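Local structure of D-aminopeptidase (Burkholderia sp. LK4, 5TZB) at residues Thr266-Leu270 against Phe304-Asn308; Arg277-Arg281 against Leu337-Ala342; Tyr233-Leu239 against Ala377-Trp383; Tyr222-Leu228 against Val289-Glu294. The protein probably cleaves N-terminal beta-amino acid residues from peptides, acting as a beta-aminopeptidase of the S58 family with an Ntn-hydrolase fold. All blocks are in the same frame, centred on the assembly; numbering follows the deposited sequence.

Interaction 1: residues Thr266-Leu270 against Phe304-Asn308; sequences TDAPL and FATGN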
loop_
_atom_site.group_PDB
_atom_site.type_symbol
_atom_site.label_atom_id
_atom_site.label_comp_id
_atom_site.label_asym_id
_atom_site.label_seq_id
_atom_site.Cartn_x
_atom_site.Cartn_y
_atom_site.Cartn_z
ATOM N N THR C 266 -22.980 -1.140 0.926
ATOM C CA THR C 266 -23.636 -2.439 1.037
ATOM C C THR C 266 -24.110 -2.683 2.447
ATOM O O THR C 266 -23.486 -2.211 3.403
ATOM C CB THR C 266 -22.710 -3.604 0.626
ATOM O OG1 THR C 266 -23.449 -4.826 0.665
ATOM C CG2 THR C 266 -21.512 -3.729 1.569
ATOM N N ASP C 267 -25.199 -3.442 2.586
ATOM C CA ASP C 267 -25.654 -3.823 3.922
ATOM C C ASP C 267 -25.067 -5.162 4.345
ATOM O O ASP C 267 -25.378 -5.658 5.426
ATOM C CB ASP C 267 -27.183 -3.888 4.003
ATOM C CG ASP C 267 -27.789 -4.870 3.022
ATOM O OD1 ASP C 267 -27.078 -5.365 2.118
ATOM O OD2 ASP C 267 -29.006 -5.139 3.151
ATOM N N ALA C 268 -24.207 -5.733 3.504
ATOM C CA ALA C 268 -23.441 -6.908 3.904
ATOM C C ALA C 268 -22.515 -6.562 5.084
ATOM O O ALA C 268 -22.008 -5.450 5.167
ATOM C CB ALA C 268 -22.635 -7.443 2.724
ATOM N N PRO C 269 -22.329 -7.500 6.025
ATOM C CA PRO C 269 -21.414 -7.237 7.150
ATOM C C PRO C 269 -19.947 -7.416 6.752
ATOM O O PRO C 269 -19.379 -8.478 6.976
ATOM C CB PRO C 269 -21.831 -8.274 8.194
ATOM C CG PRO C 269 -22.387 -9.420 7.371
ATOM C CD PRO C 269 -23.068 -8.768 6.184
ATOM N N LEU C 270 -19.384 -6.432 6.057
ATOM C CA LEU C 270 -17.994 -6.492 5.628
ATOM C C LEU C 270 -17.064 -5.841 6.636
ATOM O O LEU C 270 -17.348 -4.737 7.117
ATOM C CB LEU C 270 -17.821 -5.814 4.267
ATOM C CG LEU C 270 -18.507 -6.491 3.073
ATOM C CD1 LEU C 270 -18.174 -5.738 1.797
ATOM C CD2 LEU C 270 -18.096 -7.944 2.961
ATOM N N PHE C 304 -18.193 1.449 1.787
ATOM C CA PHE C 304 -18.548 1.254 3.197
ATOM C C PHE C 304 -19.682 0.240 3.353
ATOM O O PHE C 304 -20.512 0.052 2.451
ATOM C CB PHE C 304 -18.898 2.588 3.880
ATOM C CG PHE C 304 -20.204 3.208 3.428
ATOM C CD1 PHE C 304 -21.403 2.914 4.074
ATOM C CD2 PHE C 304 -20.219 4.130 2.390
ATOM C CE1 PHE C 304 -22.594 3.492 3.663
ATOM C CE2 PHE C 304 -21.407 4.717 1.979
ATOM C CZ PHE C 304 -22.600 4.392 2.618
ATOM N N ALA C 305 -19.710 -0.405 4.515
ATOM C CA ALA C 305 -20.685 -1.446 4.794
ATOM C C ALA C 305 -21.511 -1.082 6.028
ATOM O O ALA C 305 -20.974 -0.546 7.001
ATOM C CB ALA C 305 -19.976 -2.781 4.992
ATOM N N THR C 306 -22.809 -1.391 5.999
ATOM C CA THR C 306 -23.694 -1.046 7.117
ATOM C C THR C 306 -24.073 -2.259 7.962
ATOM O O THR C 306 -24.713 -2.109 9.003
ATOM C CB THR C 306 -24.982 -0.357 6.623
ATOM O OG1 THR C 306 -25.704 -1.255 5.768
ATOM C CG2 THR C 306 -24.657 0.918 5.837
ATOM N N GLY C 307 -23.644 -3.451 7.535
ATOM C CA GLY C 307 -24.024 -4.708 8.166
ATOM C C GLY C 307 -23.665 -4.841 9.630
ATOM O O GLY C 307 -24.436 -5.374 10.431
ATOM N N ASN C 308 -22.480 -4.369 9.990
ATOM C CA ASN C 308 -22.111 -4.272 11.395
ATOM C C ASN C 308 -22.498 -2.908 11.955
ATOM O O ASN C 308 -22.148 -1.881 11.382
ATOM C CB ASN C 308 -20.610 -4.537 11.564
ATOM C CG ASN C 308 -20.255 -5.995 11.345
ATOM O OD1 ASN C 308 -20.585 -6.860 12.164
ATOM N ND2 ASN C 308 -19.619 -6.283 10.225
HETATM O O HOH W 1 -19.879 -3.971 8.259
#
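The last rung of a parallel strand pair, where strand 260-266 runs beside strand 298-305, is made by T266 and A305. T266 N donates to F304 O at 3.1 Å, and T266 O receives T306 N at 2.8 Å. A305 CA adds a C-H...O contact to T266 O at 3.2 Å, and T306 OG1 lies near that oxygen as well, in at most a weak bond. T266 OG1 stands opposite its own backbone N (chi1 -176°), which leaves CG2 beside A305 CB; OG1 then accepts A268 N at 3.1 Å, forming an ST turn that leads the chain away from the sheet, and is also bonded to the backbone of T213. The methyl of A305 is boxed in by A268 O and by L270 CB, the latter 3.8 Å away. Farther along, P269 centres an inverse gamma turn and lies against the G307 backbone, with its CB meeting N308 ND2 at 3.6 Å. That amide nitrogen and N308 N both donate to one water, which in turn donates to L270 O at 2.9 Å, so the two loops stay tied after direct strand pairing ends; N308 OD1 is held by K327 N. Helix 272-289 covers the A305 and T266 side of the sheet through C275 and L278. The contact thus forms at the C-terminal end of the two strands of a beta-alpha-beta crossover, strand 260-266, helix 272-289, strand 298-305.

Interaction 2: residues Arg277-Arg281 against Leu337-Ala342; sequences RLAQR and LFVAAA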
loop_
_atom_site.group_PDB
_atom_site.type_symbol
_atom_site.label_atom_id
_atom_site.label_comp_id
_atom_site.label_asym_id
_atom_site.label_seq_id
_atom_site.Cartn_x
_atom_site.Cartn_y
_atom_site.Cartn_z
ATOM N N ARG C 277 -11.310 -4.627 -0.531
ATOM C CA ARG C 277 -11.481 -5.529 -1.658
ATOM C C ARG C 277 -12.651 -5.080 -2.528
ATOM O O ARG C 277 -12.553 -5.018 -3.763
ATOM C CB ARG C 277 -11.687 -6.962 -1.168
ATOM C CG ARG C 277 -10.573 -7.451 -0.247
ATOM C CD ARG C 277 -10.762 -8.913 0.115
ATOM N NE ARG C 277 -10.489 -9.762 -1.048
ATOM C CZ ARG C 277 -10.870 -11.033 -1.172
ATOM N NH1 ARG C 277 -11.563 -11.624 -0.201
ATOM N NH2 ARG C 277 -10.587 -11.709 -2.283
ATOM N N LEU C 278 -13.742 -4.710 -1.874
ATOM C CA LEU C 278 -14.939 -4.298 -2.589
ATOM C C LEU C 278 -14.693 -2.990 -3.360
ATOM O O LEU C 278 -15.138 -2.851 -4.498
ATOM C CB LEU C 278 -16.105 -4.143 -1.617
ATOM C CG LEU C 278 -17.489 -3.930 -2.236
ATOM C CD1 LEU C 278 -17.895 -5.167 -3.015
ATOM C CD2 LEU C 278 -18.499 -3.632 -1.162
ATOM N N ALA C 279 -13.980 -2.047 -2.744
ATOM C CA ALA C 279 -13.735 -0.760 -3.386
ATOM C C ALA C 279 -12.966 -0.920 -4.693
ATOM O O ALA C 279 -13.224 -0.194 -5.649
ATOM C CB ALA C 279 -12.991 0.188 -2.447
ATOM N N GLN C 280 -12.035 -1.867 -4.745
ATOM C CA GLN C 280 -11.216 -2.013 -5.945
ATOM C C GLN C 280 -12.059 -2.541 -7.101
ATOM O O GLN C 280 -11.692 -2.363 -8.262
ATOM C CB GLN C 280 -9.998 -2.923 -5.710
ATOM C CG GLN C 280 -9.048 -2.926 -6.928
ATOM C CD GLN C 280 -7.678 -3.600 -6.714
ATOM O OE1 GLN C 280 -6.869 -3.655 -7.649
ATOM N NE2 GLN C 280 -7.407 -4.090 -5.501
ATOM N N ARG C 281 -13.221 -3.126 -6.822
ATOM C CA ARG C 281 -14.015 -3.630 -7.946
ATOM C C ARG C 281 -14.635 -2.459 -8.725
ATOM O O ARG C 281 -15.223 -2.648 -9.798
ATOM C CB ARG C 281 -15.106 -4.618 -7.484
ATOM C CG ARG C 281 -14.577 -5.964 -6.902
ATOM C CD ARG C 281 -13.145 -6.166 -7.302
ATOM N NE ARG C 281 -12.565 -7.505 -7.256
ATOM C CZ ARG C 281 -11.731 -7.948 -6.319
ATOM N NH1 ARG C 281 -11.429 -7.213 -5.258
ATOM N NH2 ARG C 281 -11.212 -9.158 -6.442
ATOM N N LEU C 337 -20.667 -10.316 -4.145
ATOM C CA LEU C 337 -20.603 -8.890 -3.812
ATOM C C LEU C 337 -19.664 -8.124 -4.771
ATOM O O LEU C 337 -19.980 -7.003 -5.170
ATOM C CB LEU C 337 -20.164 -8.677 -2.357
ATOM C CG LEU C 337 -21.135 -9.118 -1.238
ATOM C CD1 LEU C 337 -20.453 -9.130 0.129
ATOM C CD2 LEU C 337 -22.372 -8.201 -1.207
ATOM N N PHE C 338 -18.528 -8.730 -5.135
ATOM C CA PHE C 338 -17.622 -8.156 -6.139
ATOM C C PHE C 338 -18.343 -7.946 -7.485
ATOM O O PHE C 338 -18.285 -6.868 -8.077
ATOM C CB PHE C 338 -16.413 -9.063 -6.356
ATOM C CG PHE C 338 -15.455 -9.128 -5.180
ATOM C CD1 PHE C 338 -15.566 -8.254 -4.118
ATOM C CD2 PHE C 338 -14.457 -10.095 -5.150
ATOM C CE1 PHE C 338 -14.679 -8.333 -3.035
ATOM C CE2 PHE C 338 -13.561 -10.167 -4.088
ATOM C CZ PHE C 338 -13.682 -9.290 -3.027
ATOM N N VAL C 339 -19.003 -8.995 -7.965
ATOM C CA VAL C 339 -19.770 -8.925 -9.218
ATOM C C VAL C 339 -20.796 -7.793 -9.160
ATOM O O VAL C 339 -20.884 -6.952 -10.065
ATOM C CB VAL C 339 -20.510 -10.263 -9.493
ATOM C CG1 VAL C 339 -21.491 -10.130 -10.667
ATOM C CG2 VAL C 339 -19.514 -11.405 -9.739
ATOM N N ALA C 340 -21.558 -7.763 -8.072
ATOM C CA ALA C 340 -22.599 -6.759 -7.916
ATOM C C ALA C 340 -22.047 -5.340 -7.923
ATOM O O ALA C 340 -22.645 -4.463 -8.527
ATOM C CB ALA C 340 -23.387 -7.000 -6.631
ATOM N N ALA C 341 -20.934 -5.111 -7.220
ATOM C CA ALA C 341 -20.349 -3.786 -7.147
ATOM C C ALA C 341 -19.878 -3.359 -8.513
ATOM O O ALA C 341 -20.096 -2.214 -8.911
ATOM C CB ALA C 341 -19.183 -3.727 -6.122
ATOM N N ALA C 342 -19.247 -4.286 -9.232
ATOM C CA ALA C 342 -18.736 -3.982 -10.561
ATOM C C ALA C 342 -19.871 -3.576 -11.486
ATOM O O ALA C 342 -19.754 -2.596 -12.222
ATOM C CB ALA C 342 -17.968 -5.185 -11.140
#
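L337 meets the neighbouring helix mainly through its backbone: its carbonyl O is 3.5 Å from L278 CD1, a methyl that also lies near L337 CB. One residue on, F338 carries most of the contact. Its ring leans across the gap and is met by both arginines in different ways. R281 spreads its guanidinium flat over one face, CZ 3.8 Å from the ring centroid and the planes only 17° apart, a stacked cation-pi pair. R277 instead stands upright to the ring, its plane turned by 82°, and the CZ rim of F338 points at the centre of its guanidinium face; R277 CB touches F338 CZ at 3.6 Å. A nearly eclipsed bend at chi2 (-17°) folds R281 back over the ring, where R281 NH1 bonds to R277 O at 2.9 Å; this bond, with those from NE to G292 O and NH2 to N90 OD1, both of the third subunit, holds the group flat on F338. A341 then turns its methyl into L278 CD1 at 3.7 Å, and A342, small as well, lets its CA come within 3.8 Å of R281 O. R277 also forms salt bridges with E103 of the second subunit and D295 of the third. The axes of segments 277-281 and 337-342 approach to 8.7 Å over strands 213-220 and 260-266, a helical layer characteristic of the Ntn-hydrolase fold.

Interaction 3: residues Tyr233-Leu239 against Ala377-Trp383; sequences YPVGEVL and ALREVGW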
loop_
_atom_site.group_PDB
_atom_site.type_symbol
_atom_site.label_atom_id
_atom_site.label_comp_id
_atom_site.label_asym_id
_atom_site.label_seq_id
_atom_site.Cartn_x
_atom_site.Cartn_y
_atom_site.Cartn_z
ATOM N N TYR C 233 -20.667 -2.786 -25.638
ATOM C CA TYR C 233 -20.659 -2.458 -27.071
ATOM C C TYR C 233 -19.926 -1.158 -27.379
ATOM O O TYR C 233 -20.112 -0.166 -26.683
ATOM C CB TYR C 233 -22.094 -2.397 -27.601
ATOM C CG TYR C 233 -22.747 -3.760 -27.660
ATOM C CD1 TYR C 233 -22.800 -4.472 -28.852
ATOM C CD2 TYR C 233 -23.296 -4.343 -26.524
ATOM C CE1 TYR C 233 -23.390 -5.729 -28.916
ATOM C CE2 TYR C 233 -23.880 -5.599 -26.579
ATOM C CZ TYR C 233 -23.924 -6.282 -27.785
ATOM O OH TYR C 233 -24.497 -7.529 -27.853
ATOM N N PRO C 234 -19.092 -1.162 -28.436
ATOM C CA PRO C 234 -18.170 -0.051 -28.728
ATOM C C PRO C 234 -18.878 1.154 -29.324
ATOM O O PRO C 234 -18.586 1.592 -30.434
ATOM C CB PRO C 234 -17.193 -0.671 -29.721
ATOM C CG PRO C 234 -18.010 -1.679 -30.443
ATOM C CD PRO C 234 -18.975 -2.243 -29.435
ATOM N N VAL C 235 -19.801 1.699 -28.547
ATOM C CA VAL C 235 -20.669 2.769 -29.004
ATOM C C VAL C 235 -19.888 4.060 -29.277
ATOM O O VAL C 235 -20.221 4.822 -30.194
ATOM C CB VAL C 235 -21.796 2.995 -27.949
ATOM C CG1 VAL C 235 -21.212 3.319 -26.605
ATOM C CG2 VAL C 235 -22.711 4.064 -28.348
ATOM N N GLY C 236 -18.809 4.277 -28.526
ATOM C CA GLY C 236 -17.964 5.445 -28.717
ATOM C C GLY C 236 -17.365 5.564 -30.115
ATOM O O GLY C 236 -17.156 6.673 -30.621
ATOM N N GLU C 237 -17.075 4.421 -30.731
ATOM C CA GLU C 237 -16.429 4.399 -32.038
ATOM C C GLU C 237 -17.336 4.942 -33.144
ATOM O O GLU C 237 -16.850 5.440 -34.156
ATOM C CB GLU C 237 -15.986 2.977 -32.379
ATOM C CG GLU C 237 -14.895 2.440 -31.456
ATOM C CD GLU C 237 -14.416 1.043 -31.840
ATOM O OE1 GLU C 237 -14.820 0.533 -32.909
ATOM O OE2 GLU C 237 -13.612 0.465 -31.083
ATOM N N VAL C 238 -18.648 4.871 -32.944
ATOM C CA VAL C 238 -19.576 5.417 -33.936
ATOM C C VAL C 238 -20.207 6.729 -33.446
ATOM O O VAL C 238 -21.250 7.155 -33.954
ATOM C CB VAL C 238 -20.707 4.410 -34.294
ATOM C CG1 VAL C 238 -20.120 3.148 -34.906
ATOM C CG2 VAL C 238 -21.530 4.068 -33.071
ATOM N N LEU C 239 -19.569 7.365 -32.463
ATOM C CA LEU C 239 -20.060 8.639 -31.940
ATOM C C LEU C 239 -18.991 9.729 -32.000
ATOM O O LEU C 239 -19.119 10.770 -31.355
ATOM C CB LEU C 239 -20.554 8.468 -30.497
ATOM C CG LEU C 239 -21.857 7.701 -30.251
ATOM C CD1 LEU C 239 -22.107 7.570 -28.765
ATOM C CD2 LEU C 239 -23.050 8.382 -30.927
ATOM N N ALA C 377 -26.724 4.343 -31.770
ATOM C CA ALA C 377 -25.345 3.906 -31.807
ATOM C C ALA C 377 -25.242 2.446 -31.358
ATOM O O ALA C 377 -24.468 1.682 -31.921
ATOM C CB ALA C 377 -24.488 4.815 -30.966
ATOM N N LEU C 378 -26.015 2.063 -30.347
ATOM C CA LEU C 378 -26.043 0.670 -29.891
ATOM C C LEU C 378 -26.477 -0.272 -31.025
ATOM O O LEU C 378 -25.871 -1.333 -31.238
ATOM C CB LEU C 378 -26.974 0.511 -28.688
ATOM C CG LEU C 378 -26.319 0.895 -27.357
ATOM C CD1 LEU C 378 -27.359 1.057 -26.290
ATOM C CD2 LEU C 378 -25.285 -0.139 -26.957
ATOM N N ARG C 379 -27.521 0.123 -31.757
ATOM C CA ARG C 379 -28.002 -0.701 -32.857
ATOM C C ARG C 379 -26.962 -0.835 -33.950
ATOM O O ARG C 379 -26.728 -1.933 -34.443
ATOM C CB ARG C 379 -29.276 -0.106 -33.462
ATOM C CG ARG C 379 -29.688 -0.769 -34.775
ATOM C CD ARG C 379 -30.855 -0.039 -35.420
ATOM N NE ARG C 379 -31.394 -0.736 -36.590
ATOM C CZ ARG C 379 -32.440 -1.556 -36.550
ATOM N NH1 ARG C 379 -32.872 -2.146 -37.661
ATOM N NH2 ARG C 379 -33.052 -1.791 -35.396
ATOM N N GLU C 380 -26.276 0.265 -34.242
ATOM C CA GLU C 380 -25.269 0.322 -35.299
ATOM C C GLU C 380 -24.116 -0.651 -35.088
ATOM O O GLU C 380 -23.531 -1.135 -36.067
ATOM C CB GLU C 380 -24.719 1.754 -35.416
ATOM C CG GLU C 380 -23.668 1.976 -36.508
ATOM C CD GLU C 380 -23.341 3.453 -36.715
ATOM O OE1 GLU C 380 -24.060 4.311 -36.155
ATOM O OE2 GLU C 380 -22.353 3.759 -37.421
ATOM N N VAL C 381 -23.784 -0.927 -33.829
ATOM C CA VAL C 381 -22.703 -1.863 -33.515
ATOM C C VAL C 381 -23.218 -3.225 -33.041
ATOM O O VAL C 381 -22.474 -3.995 -32.430
ATOM C CB VAL C 381 -21.747 -1.303 -32.430
ATOM C CG1 VAL C 381 -20.967 -0.124 -32.966
ATOM C CG2 VAL C 381 -22.519 -0.913 -31.184
ATOM N N GLY C 382 -24.487 -3.511 -33.306
ATOM C CA GLY C 382 -25.011 -4.863 -33.184
ATOM C C GLY C 382 -25.806 -5.195 -31.938
ATOM O O GLY C 382 -26.298 -6.316 -31.800
ATOM N N TRP C 383 -25.942 -4.238 -31.027
ATOM C CA TRP C 383 -26.720 -4.482 -29.812
ATOM C C TRP C 383 -28.212 -4.471 -30.109
ATOM O O TRP C 383 -28.681 -3.699 -30.941
ATOM C CB TRP C 383 -26.416 -3.430 -28.747
ATOM C CG TRP C 383 -27.325 -3.490 -27.546
ATOM C CD1 TRP C 383 -27.096 -4.150 -26.376
ATOM C CD2 TRP C 383 -28.607 -2.861 -27.407
ATOM N NE1 TRP C 383 -28.155 -3.971 -25.510
ATOM C CE2 TRP C 383 -29.094 -3.181 -26.123
ATOM C CE3 TRP C 383 -29.388 -2.052 -28.242
ATOM C CZ2 TRP C 383 -30.326 -2.725 -25.657
ATOM C CZ3 TRP C 383 -30.611 -1.604 -27.777
ATOM C CH2 TRP C 383 -31.066 -1.939 -26.495
HETATM O O HOH W 2 -21.905 6.971 -37.009
#
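V238 O and E380 OE2 share a water that donates to both, at 3.1 Å to V238 O, the polar link between the two segments. E380 comes from the opposite direction to V238, OE2 lying 3.4 Å from V238 CG1. A377 is the next centre: its methyl is packed by V235 CG2, tight at 3.3 Å, and by one methyl each of V238 and L239. Beside them V381 slides past the P234 ring, and V381 CG1 meets V238 CG1 at 3.9 Å. Helix 371-380 ends in a Schellman motif, with W383 N bonded to L378 O at 2.9 Å and G382, at positive phi, bonded through its N to R379 O. This turn and the backbone of W383 place W383 CB over the centre of the Y233 ring, 3.6 Å from the centroid in a CH-pi contact. With CG opposite the backbone N (chi1 171°), the tryptophan sends the CD1 edge of its indole to Y233 CE2 at 3.5 Å. The planes stand at 83°, the indole giving its edge to the tyrosine face in a T-shaped pair. V381 O lies at the tyrosine edge, near the ring plane, while L378 CD2 and V381 CG2 touch Y233 CB. The phenol bonds to V381 O of the third subunit, whose own Y233 returns the bond. Between the two segments themselves no direct hydrogen bond forms: the loop 233-239, with its short 3-10 turn, and the helix end cohere by apolar and aromatic packing, with one water bridging the polar margin and the phenol used for joining subunits.

Interaction 4: residues Tyr222-Leu228 against Val289-Glu294; sequences YGVREML and VGGGTE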
loop_
_atom_site.group_PDB
_atom_site.type_symbol
_atom_site.label_atom_id
_atom_site.label_comp_id
_atom_site.label_asym_id
_atom_site.label_seq_id
_atom_site.Cartn_x
_atom_site.Cartn_y
_atom_site.Cartn_z
ATOM N N TYR C 222 -14.637 11.718 -16.524
ATOM C CA TYR C 222 -13.437 11.133 -17.123
ATOM C C TYR C 222 -13.687 10.757 -18.588
ATOM O O TYR C 222 -14.829 10.694 -19.033
ATOM C CB TYR C 222 -13.014 9.868 -16.350
ATOM C CG TYR C 222 -13.895 8.717 -16.773
ATOM C CD1 TYR C 222 -13.489 7.834 -17.769
ATOM C CD2 TYR C 222 -15.163 8.557 -16.229
ATOM C CE1 TYR C 222 -14.329 6.825 -18.219
ATOM C CE2 TYR C 222 -16.015 7.543 -16.666
ATOM C CZ TYR C 222 -15.582 6.677 -17.663
ATOM O OH TYR C 222 -16.403 5.661 -18.115
ATOM N N GLY C 223 -12.612 10.460 -19.315
ATOM C CA GLY C 223 -12.722 9.652 -20.513
ATOM C C GLY C 223 -12.742 10.337 -21.851
ATOM O O GLY C 223 -13.257 11.449 -22.017
ATOM N N VAL C 224 -12.173 9.652 -22.830
ATOM C CA VAL C 224 -12.207 10.172 -24.180
ATOM C C VAL C 224 -13.363 9.529 -24.942
ATOM O O VAL C 224 -13.792 8.403 -24.655
ATOM C CB VAL C 224 -10.878 9.936 -24.921
ATOM C CG1 VAL C 224 -9.709 10.399 -24.049
ATOM C CG2 VAL C 224 -10.701 8.488 -25.226
ATOM N N ARG C 225 -13.867 10.282 -25.903
ATOM C CA ARG C 225 -15.034 9.899 -26.687
ATOM C C ARG C 225 -15.003 8.465 -27.253
ATOM O O ARG C 225 -15.887 7.650 -26.941
ATOM C CB ARG C 225 -15.195 10.896 -27.839
ATOM C CG ARG C 225 -16.376 10.613 -28.741
ATOM C CD ARG C 225 -17.719 10.851 -28.048
ATOM N NE ARG C 225 -17.920 12.233 -27.609
ATOM C CZ ARG C 225 -18.166 13.254 -28.434
ATOM N NH1 ARG C 225 -18.212 13.057 -29.753
ATOM N NH2 ARG C 225 -18.357 14.480 -27.951
ATOM N N GLU C 226 -14.016 8.173 -28.100
ATOM C CA GLU C 226 -13.967 6.883 -28.805
ATOM C C GLU C 226 -13.973 5.673 -27.883
ATOM O O GLU C 226 -14.329 4.587 -28.316
ATOM C CB GLU C 226 -12.764 6.779 -29.759
ATOM C CG GLU C 226 -11.426 7.170 -29.174
ATOM C CD GLU C 226 -11.132 8.659 -29.284
ATOM O OE1 GLU C 226 -12.057 9.489 -29.123
ATOM O OE2 GLU C 226 -9.950 8.994 -29.513
ATOM N N MET C 227 -13.526 5.845 -26.639
ATOM C CA MET C 227 -13.397 4.726 -25.706
ATOM C C MET C 227 -14.726 4.319 -25.055
ATOM O O MET C 227 -14.776 3.314 -24.341
ATOM C CB MET C 227 -12.386 5.051 -24.593
ATOM C CG MET C 227 -10.940 5.119 -25.054
ATOM S SD MET C 227 -10.244 3.575 -25.644
ATOM C CE MET C 227 -8.592 4.126 -26.089
ATOM N N LEU C 228 -15.778 5.123 -25.231
ATOM C CA LEU C 228 -17.068 4.840 -24.586
ATOM C C LEU C 228 -17.629 3.457 -24.964
ATOM O O LEU C 228 -17.721 3.121 -26.147
ATOM C CB LEU C 228 -18.096 5.915 -24.948
ATOM C CG LEU C 228 -19.508 5.710 -24.387
ATOM C CD1 LEU C 228 -19.543 5.661 -22.852
ATOM C CD2 LEU C 228 -20.485 6.749 -24.945
ATOM N N VAL C 289 -16.689 0.520 -19.013
ATOM C CA VAL C 289 -17.293 1.650 -19.733
ATOM C C VAL C 289 -16.252 2.371 -20.615
ATOM O O VAL C 289 -16.612 3.122 -21.544
ATOM C CB VAL C 289 -17.950 2.636 -18.755
ATOM C CG1 VAL C 289 -18.751 3.705 -19.494
ATOM C CG2 VAL C 289 -18.860 1.874 -17.807
ATOM N N GLY C 290 -14.966 2.132 -20.334
ATOM C CA GLY C 290 -13.894 2.676 -21.149
ATOM C C GLY C 290 -12.951 3.619 -20.425
ATOM O O GLY C 290 -12.264 4.423 -21.064
ATOM N N GLY C 291 -12.928 3.534 -19.094
ATOM C CA GLY C 291 -12.076 4.371 -18.271
ATOM C C GLY C 291 -10.843 3.687 -17.725
ATOM O O GLY C 291 -10.546 2.534 -18.070
ATOM N N GLY C 292 -10.107 4.412 -16.877
ATOM C CA GLY C 292 -8.975 3.862 -16.155
ATOM C C GLY C 292 -7.638 3.954 -16.873
ATOM O O GLY C 292 -6.664 3.339 -16.443
ATOM N N THR C 293 -7.573 4.696 -17.972
ATOM C CA THR C 293 -6.331 4.754 -18.749
ATOM C C THR C 293 -5.809 6.175 -18.955
ATOM O O THR C 293 -5.003 6.428 -19.857
ATOM C CB THR C 293 -6.492 4.037 -20.126
ATOM O OG1 THR C 293 -7.546 4.639 -20.877
ATOM C CG2 THR C 293 -6.841 2.584 -19.933
ATOM N N GLU C 294 -6.270 7.112 -18.131
ATOM C CA GLU C 294 -5.822 8.502 -18.219
ATOM C C GLU C 294 -4.942 8.928 -17.035
ATOM O O GLU C 294 -5.334 8.778 -15.874
ATOM C CB GLU C 294 -7.021 9.455 -18.303
ATOM C CG GLU C 294 -7.782 9.426 -19.620
ATOM C CD GLU C 294 -8.981 10.399 -19.627
ATOM O OE1 GLU C 294 -9.858 10.302 -18.728
ATOM O OE2 GLU C 294 -9.036 11.261 -20.539
HETATM O O HOH W 3 -10.512 13.369 -22.175
HETATM O O HOH W 4 -11.210 6.978 -21.797
#
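At chi1 79° the Y222 ring sits over its own backbone, between N and the carbonyl carbon, a rotation that lays the ring along G290-G291, with CE1 3.3 Å from G291 CA and OH 3.4 Å from V289 CG1. E294, turned to chi1 -71° and then extended, brings its carboxylate to the backbone of G223. G223 N donates to E294 OE1 at 2.8 Å, approaching from above the carboxylate plane with a bent N-H...O of 144°; E294 OE2 passes V224 CG1 and accepts from a water. A second water accepts from V224 N and donates to G290 O at 2.9 Å, joining the loops midway. Farther on the backbones come close: G290, without a side chain, lays its CA 3.4 Å from M227 O in a C-H...O contact, and L228 CA makes a similar one to V289 O, while L228 CD1 and V289 CG1 lie side by side, 4.0 Å apart. G290, at positive phi, is the C-prime residue of the Schellman motif closing helix 272-289. The contact thus joins the end of that helix to the loop leaving strand 213-220, with I349 and L353 of helix 331-355 packed against Y222, V289 and L228.

Interactions 1 and 2 form one block: L270 CD1 packs on L278 CD2 at 3.6 Å, and L337 reaches T266, A268 and L270. The side chains of L270 and of R277 each lie about 9 Å from a bound calcium ion. Interactions 3 and 4 are likewise joined, by G236 N to L228 O and L239 O to R225 NH1, each 2.9 Å. Interactions 2 and 4 come within about 7 Å (nearest atoms) in one chain without touching, but interaction 2 of one chain meets the glycine loop of interaction 4 of a neighbouring subunit. In relatives the nucleophile is freed by self-cleavage, probably here just before strand 260-266, whose far end enters interaction 1.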